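Local coordinates for protein putative MAR1 (Leishmania donovani, PDB 1X9G) that is of unknown function but has an isochorismatase-like domain and has been tentatively named a MAR1 ribonuclease, at residues 21-26 with 174-179; 86-91 with 95-100; 137-142 with 148-153; 42-47 with 195-200. All coordinates share one frame; numbering follows the deposited sequence.

Overall arrangement
The four contacts are spread over one parallel six-stranded sheet and the helices around it. Contact 1 is buried and lies nearest the centre of the chain, joining strand 21-26 to the end of helix 169-176 through a single methionine. Contact 2, also largely buried, packs aliphatic groups between edge strand 86-90 and the turn into helix 98-102; its C95 touches V26 of contact 1. Contact 3 is partly buried and rests on one phenylalanine edge. Contact 4 is a surface contact, aromatic against proline, that attaches the C-terminal tail to helix 39-55; L200 and C42 touch contact 3. None of the four has a hydrogen bond across its segments.

Contact 1: 21-26 with 174-179; sequences TAFLCV and LQMTKD
M176 reaches from the last turn of helix 169-176 to T21 and F23 on strand 21-26, a strand inside the parallel alpha/beta sheet of the isochorismatase-like fold. The meeting is narrow, burying 99 Å² in all, and practically everything passes through the terminal methyl of the methionine. T21 and M176 point at each other tip to tip. The threonine offers all three of its side-chain atoms: the M176 CE methyl lies 4.0 Å from T21 CB and 4.1 Å from T21 CG2, with the hydroxyl a little nearer. F23 arrives from the direction opposite to M176, and its far ring carbon meets the same methyl at an oblique angle. The bend in the methionine chain at SD (chi3 101°) turns CE out of the line of the preceding atoms and brings it against both partners. A long, flexible, apolar residue suits this place, since the closest CA atoms, of T21 and M176, are 10.1 Å apart. Beta-branched T21 fits a strand, and F23 is large enough to reach L49, L52 and H53 of helix 39-55 as well. Beyond the helix end, K178 folds back toward the backbone oxygens of Q175 and M13. The closest approaches of the methyl are M176 CE to T21 OG1, 3.8 Å, and M176 CE to F23 CZ, 4.0 Å.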
loop_
_atom_site.group_PDB
_atom_site.type_symbol
_atom_site.label_atom_id
_atom_site.label_comp_id
_atom_site.label_asym_id
_atom_site.label_seq_id
_atom_site.Cartn_x
_atom_site.Cartn_y
_atom_site.Cartn_z
ATOM N N THR A 21 -9.329 23.267 -14.101
ATOM C CA THR A 21 -9.375 22.530 -12.856
ATOM C C THR A 21 -10.523 23.039 -12.002
ATOM O O THR A 21 -10.613 24.238 -11.751
ATOM C CB THR A 21 -8.099 22.790 -12.031
ATOM O OG1 THR A 21 -6.969 22.220 -12.698
ATOM C CG2 THR A 21 -8.243 22.199 -10.600
ATOM N N ALA A 22 -11.389 22.142 -11.542
ATOM C CA ALA A 22 -12.366 22.503 -10.501
ATOM C C ALA A 22 -11.824 22.158 -9.116
ATOM O O ALA A 22 -11.351 21.025 -8.870
ATOM C CB ALA A 22 -13.760 21.839 -10.737
ATOM N N PHE A 23 -11.848 23.164 -8.243
ATOM C CA PHE A 23 -11.776 22.969 -6.816
ATOM C C PHE A 23 -13.172 22.642 -6.290
ATOM O O PHE A 23 -14.138 23.365 -6.521
ATOM C CB PHE A 23 -11.168 24.191 -6.126
ATOM C CG PHE A 23 -9.796 24.576 -6.666
ATOM C CD1 PHE A 23 -9.537 25.869 -7.080
ATOM C CD2 PHE A 23 -8.766 23.631 -6.755
ATOM C CE1 PHE A 23 -8.260 26.236 -7.586
ATOM C CE2 PHE A 23 -7.496 23.985 -7.255
ATOM C CZ PHE A 23 -7.246 25.305 -7.676
ATOM N N LEU A 24 -13.276 21.505 -5.614
ATOM C CA LEU A 24 -14.558 20.998 -5.164
ATOM C C LEU A 24 -14.535 20.886 -3.665
ATOM O O LEU A 24 -13.818 20.044 -3.120
ATOM C CB LEU A 24 -14.812 19.651 -5.806
ATOM C CG LEU A 24 -16.166 19.023 -5.624
ATOM C CD1 LEU A 24 -17.255 20.114 -5.623
ATOM C CD2 LEU A 24 -16.398 17.918 -6.711
ATOM N N CYS A 25 -15.318 21.740 -3.005
ATOM C CA CYS A 25 -15.273 21.868 -1.565
ATOM C C CYS A 25 -16.460 21.125 -0.965
ATOM O O CYS A 25 -17.611 21.599 -1.026
ATOM C CB CYS A 25 -15.276 23.337 -1.163
ATOM S SG CYS A 25 -15.409 23.554 0.626
ATOM N N VAL A 26 -16.194 19.942 -0.403
ATOM C CA VAL A 26 -17.309 19.027 -0.164
ATOM C C VAL A 26 -17.824 18.923 1.275
ATOM O O VAL A 26 -17.093 18.528 2.147
ATOM C CB VAL A 26 -17.243 17.667 -0.987
ATOM C CG1 VAL A 26 -15.914 17.407 -1.563
ATOM C CG2 VAL A 26 -17.823 16.470 -0.230
ATOM N N LEU A 174 2.457 23.538 -5.684
ATOM C CA LEU A 174 3.713 23.380 -6.390
ATOM C C LEU A 174 3.661 22.632 -7.712
ATOM O O LEU A 174 4.577 22.745 -8.536
ATOM C CB LEU A 174 4.675 22.641 -5.458
ATOM C CG LEU A 174 5.077 23.430 -4.209
ATOM C CD1 LEU A 174 6.243 22.775 -3.471
ATOM C CD2 LEU A 174 5.439 24.914 -4.557
ATOM N N GLN A 175 2.642 21.805 -7.895
ATOM C CA GLN A 175 2.569 20.970 -9.074
ATOM C C GLN A 175 1.943 21.794 -10.188
ATOM O O GLN A 175 2.267 21.616 -11.361
ATOM C CB GLN A 175 1.732 19.723 -8.806
ATOM C CG GLN A 175 2.447 18.544 -8.072
ATOM C CD GLN A 175 1.437 17.477 -7.655
ATOM O OE1 GLN A 175 0.614 17.075 -8.456
ATOM N NE2 GLN A 175 1.448 17.076 -6.391
ATOM N N MET A 176 1.039 22.685 -9.818
ATOM C CA MET A 176 0.412 23.572 -10.756
ATOM C C MET A 176 1.304 24.775 -11.219
ATOM O O MET A 176 1.082 25.293 -12.306
ATOM C CB MET A 176 -0.909 24.073 -10.161
ATOM C CG MET A 176 -2.036 23.039 -10.136
ATOM S SD MET A 176 -3.483 23.522 -9.116
ATOM C CE MET A 176 -4.621 24.067 -10.410
ATOM N N THR A 177 2.273 25.215 -10.408
ATOM C CA THR A 177 3.203 26.300 -10.800
ATOM C C THR A 177 4.584 25.790 -11.084
ATOM O O THR A 177 5.467 26.011 -10.275
ATOM C CB THR A 177 3.448 27.345 -9.662
ATOM O OG1 THR A 177 3.131 26.793 -8.385
ATOM C CG2 THR A 177 2.630 28.618 -9.885
ATOM N N LYS A 178 4.834 25.121 -12.194
ATOM C CA LYS A 178 5.967 24.199 -12.184
ATOM C C LYS A 178 7.395 24.785 -11.918
ATOM O O LYS A 178 8.393 24.049 -11.931
ATOM C CB LYS A 178 5.889 23.320 -13.424
ATOM C CG LYS A 178 4.645 22.381 -13.473
ATOM C CD LYS A 178 5.070 20.929 -13.887
ATOM C CE LYS A 178 3.904 19.948 -13.996
ATOM N NZ LYS A 178 3.210 19.654 -12.668
ATOM N N ASP A 179 7.471 26.093 -11.610
ATOM C CA ASP A 179 8.738 26.872 -11.585
ATOM C C ASP A 179 8.690 28.013 -10.550
ATOM O O ASP A 179 7.680 28.689 -10.442
ATOM C CB ASP A 179 8.984 27.471 -12.973
ATOM C CG ASP A 179 10.469 27.666 -13.290
ATOM O OD1 ASP A 179 11.178 28.435 -12.572
ATOM O OD2 ASP A 179 10.913 27.040 -14.292
#

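Contact 2: 86-91 with 95-100; sequences HLIEKT and CVVPQV
I88 and K90 of edge strand 86-90 pack against C95, V97, Q99 and V100 in a mainly aliphatic, largely buried contact, where the chain turns back after the strand and enters helix 98-102. The two residues alternate with E89, so both send their side chains to the same side of the strand, toward the turn. I88 is buried, and its tip carbon CD1 meets V100 CG1 at 3.7 Å, the two side chains crossing at about a right angle, while I88 CG1 lies 4.2 Å from V97 CG2. Q99 stretches past the isoleucine in the opposite direction, its amide oxygen OE1 4.1 Å from I88 CB; being exposed, it can lie along the isoleucine while its amide stays at the solvent side. V97, at the N-cap position, uses its other branch: CG1 touches K90 CB at 3.9 Å. The lysine bends at its second torsion (chi2 70°), which folds the chain toward C95 and sets K90 CE 4.1 Å from C95 CA. A lysine fits here because its methylene groups can pack against V97 and C95 and still deliver an amine to an acid. K90 NZ forms a salt bridge with D27, with weaker bonds to H67 and R92. The lysine–aspartate pair is consistent with the Asp-Lys-Cys catalytic triad of isochorismatase-superfamily cysteine hydrolases, although activity here remains unproven.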
loop_
_atom_site.group_PDB
_atom_site.type_symbol
_atom_site.label_atom_id
_atom_site.label_comp_id
_atom_site.label_asym_id
_atom_site.label_seq_id
_atom_site.Cartn_x
_atom_site.Cartn_y
_atom_site.Cartn_z
ATOM N N HIS A 86 -19.481 28.383 -7.131
ATOM C CA HIS A 86 -20.763 27.799 -7.536
ATOM C C HIS A 86 -21.286 26.944 -6.432
ATOM O O HIS A 86 -20.986 25.743 -6.326
ATOM C CB HIS A 86 -20.670 27.014 -8.819
ATOM C CG HIS A 86 -20.021 27.774 -9.922
ATOM N ND1 HIS A 86 -20.740 28.378 -10.927
ATOM C CD2 HIS A 86 -18.717 28.060 -10.159
ATOM C CE1 HIS A 86 -19.905 29.005 -11.740
ATOM N NE2 HIS A 86 -18.671 28.823 -11.300
ATOM N N LEU A 87 -22.077 27.577 -5.591
ATOM C CA LEU A 87 -22.564 26.937 -4.411
ATOM C C LEU A 87 -23.841 26.146 -4.713
ATOM O O LEU A 87 -24.755 26.667 -5.310
ATOM C CB LEU A 87 -22.678 27.992 -3.329
ATOM C CG LEU A 87 -23.585 27.967 -2.129
ATOM C CD1 LEU A 87 -23.864 26.569 -1.599
ATOM C CD2 LEU A 87 -22.746 28.763 -1.161
ATOM N N ILE A 88 -23.847 24.855 -4.357
ATOM C CA ILE A 88 -24.939 23.954 -4.720
ATOM C C ILE A 88 -25.299 23.016 -3.555
ATOM O O ILE A 88 -24.536 22.866 -2.609
ATOM C CB ILE A 88 -24.752 23.230 -6.163
ATOM C CG1 ILE A 88 -24.743 21.715 -6.080
ATOM C CG2 ILE A 88 -23.570 23.759 -6.995
ATOM C CD1 ILE A 88 -23.375 21.168 -5.914
ATOM N N GLU A 89 -26.484 22.425 -3.614
ATOM C CA GLU A 89 -27.074 21.712 -2.466
ATOM C C GLU A 89 -27.599 20.372 -2.948
ATOM O O GLU A 89 -28.055 20.242 -4.087
ATOM C CB GLU A 89 -28.230 22.526 -1.841
ATOM C CG GLU A 89 -27.824 23.872 -1.164
ATOM C CD GLU A 89 -29.049 24.748 -0.705
ATOM O OE1 GLU A 89 -30.016 24.203 -0.116
ATOM O OE2 GLU A 89 -29.039 25.989 -0.940
ATOM N N LYS A 90 -27.561 19.362 -2.097
ATOM C CA LYS A 90 -28.068 18.070 -2.542
ATOM C C LYS A 90 -28.357 17.094 -1.447
ATOM O O LYS A 90 -28.109 17.352 -0.271
ATOM C CB LYS A 90 -27.100 17.415 -3.524
ATOM C CG LYS A 90 -25.610 17.648 -3.229
ATOM C CD LYS A 90 -25.083 16.941 -1.999
ATOM C CE LYS A 90 -23.574 16.623 -2.221
ATOM N NZ LYS A 90 -22.950 15.961 -1.033
ATOM N N THR A 91 -28.888 15.955 -1.853
ATOM C CA THR A 91 -29.104 14.857 -0.923
ATOM C C THR A 91 -28.309 13.584 -1.371
ATOM O O THR A 91 -27.968 12.724 -0.553
ATOM C CB THR A 91 -30.607 14.630 -0.743
ATOM O OG1 THR A 91 -31.217 14.461 -2.036
ATOM C CG2 THR A 91 -31.248 15.875 -0.069
ATOM N N CYS A 95 -21.208 14.220 -4.738
ATOM C CA CYS A 95 -21.227 15.530 -5.393
ATOM C C CYS A 95 -21.616 15.555 -6.859
ATOM O O CYS A 95 -22.032 16.595 -7.351
ATOM C CB CYS A 95 -19.874 16.228 -5.290
ATOM S SG CYS A 95 -19.409 16.718 -3.618
ATOM N N VAL A 96 -21.511 14.444 -7.574
ATOM C CA VAL A 96 -21.902 14.455 -8.989
ATOM C C VAL A 96 -23.435 14.443 -9.153
ATOM O O VAL A 96 -24.077 13.392 -9.305
ATOM C CB VAL A 96 -21.186 13.355 -9.803
ATOM C CG1 VAL A 96 -21.432 13.538 -11.300
ATOM C CG2 VAL A 96 -19.664 13.370 -9.484
ATOM N N VAL A 97 -24.008 15.648 -9.062
ATOM C CA VAL A 97 -25.432 15.907 -9.339
ATOM C C VAL A 97 -25.503 16.728 -10.620
ATOM O O VAL A 97 -24.471 17.297 -11.029
ATOM C CB VAL A 97 -26.137 16.629 -8.165
ATOM C CG1 VAL A 97 -26.300 15.669 -6.975
ATOM C CG2 VAL A 97 -25.419 17.915 -7.767
ATOM N N PRO A 98 -26.687 16.741 -11.294
ATOM C CA PRO A 98 -26.935 17.473 -12.548
ATOM C C PRO A 98 -26.255 18.825 -12.632
ATOM O O PRO A 98 -25.594 19.109 -13.642
ATOM C CB PRO A 98 -28.436 17.633 -12.549
ATOM C CG PRO A 98 -28.907 16.341 -11.929
ATOM C CD PRO A 98 -27.882 15.964 -10.900
ATOM N N GLN A 99 -26.392 19.647 -11.590
ATOM C CA GLN A 99 -25.754 20.976 -11.599
ATOM C C GLN A 99 -24.247 20.922 -11.815
ATOM O O GLN A 99 -23.716 21.623 -12.669
ATOM C CB GLN A 99 -26.093 21.791 -10.352
ATOM C CG GLN A 99 -27.253 22.741 -10.574
ATOM C CD GLN A 99 -27.862 23.267 -9.284
ATOM O OE1 GLN A 99 -28.117 22.509 -8.334
ATOM N NE2 GLN A 99 -28.126 24.581 -9.248
ATOM N N VAL A 100 -23.561 20.062 -11.066
ATOM C CA VAL A 100 -22.096 20.007 -11.120
ATOM C C VAL A 100 -21.593 19.342 -12.397
ATOM O O VAL A 100 -20.532 19.684 -12.884
ATOM C CB VAL A 100 -21.495 19.315 -9.867
ATOM C CG1 VAL A 100 -21.226 20.330 -8.763
ATOM C CG2 VAL A 100 -22.426 18.290 -9.372
#

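Contact 3: 137-142 with 148-153; sequences LPKDGL and TDFKAA
F150 of helix 147-158 pushes its ring edge against L142, near the end of strand 134-143, and this is the tight part of the contact. L142 CB lies in the plane of the ring, 3.7 Å from F150 CE2 and 3.9 Å from F150 CZ. The leucine backbone closes in too, with L142 C 3.6 Å from F150 CE2 at an oblique angle. The phenylalanine carries CG anti to its own backbone N (chi1 -172°), which swings the ring off the helix toward the strand. A long aromatic side chain is apt for spanning the 8.7 Å between the CA atoms of L142 and F150. The contact with K139 is looser and partly exposed. This residue passes the ring edge near its plane with only its aliphatic stem, K139 CG standing 4.5 Å from F150 CZ, as befits a lysine that is not fully buried. No hydrogen bond joins the segments. L142 also packs on I121 of helix 117-130, while D149 bonds to T168 of the third subunit. The contact thus lies within the beta-alpha-beta unit formed by strand 134-143, helix 147-158 and strand 164-167, at the first strand-to-helix turn.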
loop_
_atom_site.group_PDB
_atom_site.type_symbol
_atom_site.label_atom_id
_atom_site.label_comp_id
_atom_site.label_asym_id
_atom_site.label_seq_id
_atom_site.Cartn_x
_atom_site.Cartn_y
_atom_site.Cartn_z
ATOM N N LEU A 137 -6.263 14.840 -4.693
ATOM C CA LEU A 137 -6.883 14.941 -3.389
ATOM C C LEU A 137 -5.832 15.347 -2.383
ATOM O O LEU A 137 -4.860 14.668 -2.227
ATOM C CB LEU A 137 -7.527 13.571 -3.008
ATOM C CG LEU A 137 -8.675 13.073 -3.905
ATOM C CD1 LEU A 137 -8.463 11.691 -4.327
ATOM C CD2 LEU A 137 -10.023 13.215 -3.177
ATOM N N PRO A 138 -6.011 16.495 -1.714
ATOM C CA PRO A 138 -5.068 16.785 -0.643
ATOM C C PRO A 138 -5.517 16.086 0.622
ATOM O O PRO A 138 -6.544 16.499 1.189
ATOM C CB PRO A 138 -5.213 18.295 -0.468
ATOM C CG PRO A 138 -6.690 18.549 -0.791
ATOM C CD PRO A 138 -7.012 17.575 -1.896
ATOM N N LYS A 139 -4.775 15.062 1.057
ATOM C CA LYS A 139 -5.100 14.291 2.273
ATOM C C LYS A 139 -5.206 15.164 3.507
ATOM O O LYS A 139 -5.904 14.856 4.479
ATOM C CB LYS A 139 -4.044 13.224 2.532
ATOM C CG LYS A 139 -4.468 12.250 3.626
ATOM C CD LYS A 139 -3.452 11.117 3.753
ATOM C CE LYS A 139 -3.306 10.671 5.171
ATOM N NZ LYS A 139 -3.046 9.193 5.125
ATOM N N ASP A 140 -4.366 16.171 3.467
ATOM C CA ASP A 140 -4.453 17.434 4.114
ATOM C C ASP A 140 -5.832 17.980 4.514
ATOM O O ASP A 140 -6.040 18.452 5.642
ATOM C CB ASP A 140 -3.844 18.394 3.069
ATOM C CG ASP A 140 -2.840 19.197 3.661
ATOM O OD1 ASP A 140 -2.528 18.797 4.787
ATOM O OD2 ASP A 140 -2.365 20.190 3.109
ATOM N N GLY A 141 -6.745 17.976 3.549
ATOM C CA GLY A 141 -8.052 18.580 3.680
ATOM C C GLY A 141 -9.126 17.519 3.528
ATOM O O GLY A 141 -10.194 17.781 2.962
ATOM N N LEU A 142 -8.832 16.317 4.025
ATOM C CA LEU A 142 -9.851 15.267 4.165
ATOM C C LEU A 142 -9.995 14.827 5.622
ATOM O O LEU A 142 -9.061 14.990 6.437
ATOM C CB LEU A 142 -9.578 14.058 3.268
ATOM C CG LEU A 142 -9.307 14.178 1.762
ATOM C CD1 LEU A 142 -8.566 12.916 1.246
ATOM C CD2 LEU A 142 -10.551 14.539 0.899
ATOM N N THR A 148 -10.916 4.395 11.362
ATOM C CA THR A 148 -11.040 3.131 10.641
ATOM C C THR A 148 -11.748 3.333 9.308
ATOM O O THR A 148 -11.336 2.804 8.293
ATOM C CB THR A 148 -11.702 2.021 11.527
ATOM O OG1 THR A 148 -10.945 1.849 12.725
ATOM C CG2 THR A 148 -11.760 0.661 10.827
ATOM N N ASP A 149 -12.796 4.127 9.309
ATOM C CA ASP A 149 -13.508 4.442 8.089
ATOM C C ASP A 149 -12.622 5.252 7.141
ATOM O O ASP A 149 -12.597 4.997 5.956
ATOM C CB ASP A 149 -14.796 5.223 8.395
ATOM C CG ASP A 149 -15.830 4.421 9.243
ATOM O OD1 ASP A 149 -16.205 3.308 8.876
ATOM O OD2 ASP A 149 -16.316 4.952 10.251
ATOM N N PHE A 150 -11.912 6.234 7.677
ATOM C CA PHE A 150 -11.053 7.125 6.870
ATOM C C PHE A 150 -9.945 6.339 6.232
ATOM O O PHE A 150 -9.845 6.279 4.999
ATOM C CB PHE A 150 -10.467 8.232 7.755
ATOM C CG PHE A 150 -9.738 9.275 7.005
ATOM C CD1 PHE A 150 -8.323 9.304 7.001
ATOM C CD2 PHE A 150 -10.428 10.248 6.320
ATOM C CE1 PHE A 150 -7.630 10.264 6.314
ATOM C CE2 PHE A 150 -9.734 11.230 5.631
ATOM C CZ PHE A 150 -8.327 11.232 5.617
ATOM N N LYS A 151 -9.147 5.695 7.088
ATOM C CA LYS A 151 -7.944 4.985 6.691
ATOM C C LYS A 151 -8.212 3.960 5.592
ATOM O O LYS A 151 -7.416 3.813 4.683
ATOM C CB LYS A 151 -7.286 4.323 7.918
ATOM C CG LYS A 151 -6.526 5.324 8.829
ATOM C CD LYS A 151 -5.541 4.678 9.848
ATOM C CE LYS A 151 -4.300 4.016 9.099
ATOM N NZ LYS A 151 -3.425 3.024 9.921
ATOM N N ALA A 152 -9.345 3.270 5.672
ATOM C CA ALA A 152 -9.787 2.289 4.672
ATOM C C ALA A 152 -10.201 2.933 3.335
ATOM O O ALA A 152 -9.780 2.501 2.263
ATOM C CB ALA A 152 -10.939 1.433 5.260
ATOM N N ALA A 153 -10.996 4.000 3.380
ATOM C CA ALA A 153 -11.396 4.700 2.148
ATOM C C ALA A 153 -10.148 5.261 1.436
ATOM O O ALA A 153 -10.003 5.138 0.210
ATOM C CB ALA A 153 -12.388 5.795 2.481
#

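Contact 4: 42-47 with 195-200; sequences CVFVAN and EPPIPL
F44 of helix 39-55 receives P196 over one face of its ring in a CH-pi contact, fastening the proline-rich C-terminal tail to the outside of the isochorismatase-like alpha/beta fold. Along the helix, C42 and V43 come first and face elsewhere: C42 packs on L28, and V43 on E78 and I79. F44 follows, the one residue of this segment that touches the tail. Its CG is anti to the backbone N (chi1 172°), which extends the ring outward from the helix toward the tail. P196 CA sits above the centre of the ring, 4.0 Å from the centroid and just 7° off the normal, a CH-pi contact that a rigid proline makes well. The proline ring itself leans over one side of the aromatic, with P196 CG 4.2 Å from F44 CE2. P197 completes the grip nearer the helix, its CD lying 3.7 Å from F44 CB. Two successive prolines suit this tail, since they stiffen it and present CH groups to the aromatic. Next along the helix, V45 turns inward to P138 and D140 of strand 134-143. A46 and N47, one turn beyond C42 and V43, bond back to their carbonyl oxygens through the backbone N; N47 also holds E78 and T80 by its side-chain amide. Beside the outermost ring carbon, F44 CE1 lies 3.7 Å from the backbone oxygen E195 O.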
loop_
_atom_site.group_PDB
_atom_site.type_symbol
_atom_site.label_atom_id
_atom_site.label_comp_id
_atom_site.label_asym_id
_atom_site.label_seq_id
_atom_site.Cartn_x
_atom_site.Cartn_y
_atom_site.Cartn_z
ATOM N N CYS A 42 -9.240 20.811 7.348
ATOM C CA CYS A 42 -10.080 20.832 6.151
ATOM C C CYS A 42 -10.488 22.256 5.760
ATOM O O CYS A 42 -10.512 22.604 4.573
ATOM C CB CYS A 42 -11.334 19.995 6.352
ATOM S SG CYS A 42 -10.992 18.281 6.596
ATOM N N VAL A 43 -10.826 23.065 6.771
ATOM C CA VAL A 43 -11.207 24.470 6.578
ATOM C C VAL A 43 -10.008 25.235 6.020
ATOM O O VAL A 43 -10.138 26.025 5.096
ATOM C CB VAL A 43 -11.761 25.081 7.923
ATOM C CG1 VAL A 43 -11.979 26.559 7.854
ATOM C CG2 VAL A 43 -13.088 24.395 8.329
ATOM N N PHE A 44 -8.837 24.963 6.583
ATOM C CA PHE A 44 -7.607 25.631 6.193
ATOM C C PHE A 44 -7.293 25.421 4.721
ATOM O O PHE A 44 -6.832 26.355 4.039
ATOM C CB PHE A 44 -6.435 25.136 7.054
ATOM C CG PHE A 44 -5.105 25.642 6.596
ATOM C CD1 PHE A 44 -4.657 26.923 6.977
ATOM C CD2 PHE A 44 -4.312 24.880 5.742
ATOM C CE1 PHE A 44 -3.395 27.428 6.519
ATOM C CE2 PHE A 44 -3.063 25.374 5.279
ATOM C CZ PHE A 44 -2.610 26.641 5.685
ATOM N N VAL A 45 -7.528 24.193 4.258
ATOM C CA VAL A 45 -7.219 23.751 2.906
ATOM C C VAL A 45 -8.256 24.356 1.981
ATOM O O VAL A 45 -7.930 24.774 0.870
ATOM C CB VAL A 45 -7.183 22.164 2.796
ATOM C CG1 VAL A 45 -7.218 21.682 1.366
ATOM C CG2 VAL A 45 -5.968 21.604 3.484
ATOM N N ALA A 46 -9.499 24.389 2.434
ATOM C CA ALA A 46 -10.597 25.073 1.723
ATOM C C ALA A 46 -10.277 26.531 1.475
ATOM O O ALA A 46 -10.384 26.993 0.336
ATOM C CB ALA A 46 -11.912 24.955 2.490
ATOM N N ASN A 47 -9.831 27.232 2.518
ATOM C CA ASN A 47 -9.306 28.611 2.346
ATOM C C ASN A 47 -8.110 28.655 1.408
ATOM O O ASN A 47 -8.164 29.415 0.449
ATOM C CB ASN A 47 -8.956 29.308 3.672
ATOM C CG ASN A 47 -10.187 29.598 4.536
ATOM O OD1 ASN A 47 -11.246 30.022 4.041
ATOM N ND2 ASN A 47 -10.043 29.378 5.847
ATOM N N GLU A 195 0.381 28.453 8.027
ATOM C CA GLU A 195 0.537 27.237 8.797
ATOM C C GLU A 195 -0.848 26.765 9.257
ATOM O O GLU A 195 -1.657 27.588 9.726
ATOM C CB GLU A 195 1.381 27.515 10.049
ATOM C CG GLU A 195 2.739 28.187 9.823
ATOM C CD GLU A 195 3.874 27.180 9.732
ATOM O OE1 GLU A 195 4.979 27.468 10.254
ATOM O OE2 GLU A 195 3.659 26.090 9.142
ATOM N N PRO A 196 -1.108 25.442 9.167
ATOM C CA PRO A 196 -2.369 24.831 9.578
ATOM C C PRO A 196 -2.641 24.897 11.095
ATOM O O PRO A 196 -1.714 24.918 11.907
ATOM C CB PRO A 196 -2.206 23.350 9.159
ATOM C CG PRO A 196 -1.068 23.291 8.328
ATOM C CD PRO A 196 -0.167 24.435 8.668
ATOM N N PRO A 197 -3.914 24.891 11.470
ATOM C CA PRO A 197 -4.366 24.815 12.858
ATOM C C PRO A 197 -3.788 23.606 13.600
ATOM O O PRO A 197 -3.293 23.739 14.733
ATOM C CB PRO A 197 -5.883 24.664 12.722
ATOM C CG PRO A 197 -6.206 25.205 11.376
ATOM C CD PRO A 197 -5.026 24.968 10.512
ATOM N N ILE A 198 -3.861 22.441 12.962
ATOM C CA ILE A 198 -3.279 21.207 13.483
ATOM C C ILE A 198 -2.049 20.884 12.614
ATOM O O ILE A 198 -2.185 20.626 11.412
ATOM C CB ILE A 198 -4.311 20.036 13.437
ATOM C CG1 ILE A 198 -5.647 20.490 14.058
ATOM C CG2 ILE A 198 -3.777 18.830 14.153
ATOM C CD1 ILE A 198 -6.905 19.729 13.579
ATOM N N PRO A 199 -0.845 20.934 13.213
ATOM C CA PRO A 199 0.425 20.711 12.516
ATOM C C PRO A 199 0.385 19.458 11.694
ATOM O O PRO A 199 -0.097 18.427 12.176
ATOM C CB PRO A 199 1.416 20.518 13.659
ATOM C CG PRO A 199 0.883 21.421 14.701
ATOM C CD PRO A 199 -0.622 21.232 14.639
ATOM N N LEU A 200 0.874 19.561 10.453
ATOM C CA LEU A 200 1.085 18.385 9.589
ATOM C C LEU A 200 2.315 17.618 10.023
ATOM O O LEU A 200 2.612 16.544 9.487
ATOM C CB LEU A 200 1.226 18.784 8.128
ATOM C CG LEU A 200 -0.016 19.463 7.581
ATOM C CD1 LEU A 200 0.150 19.616 6.110
ATOM C CD2 LEU A 200 -1.270 18.640 7.931
ATOM O OXT LEU A 200 3.027 18.048 10.939
#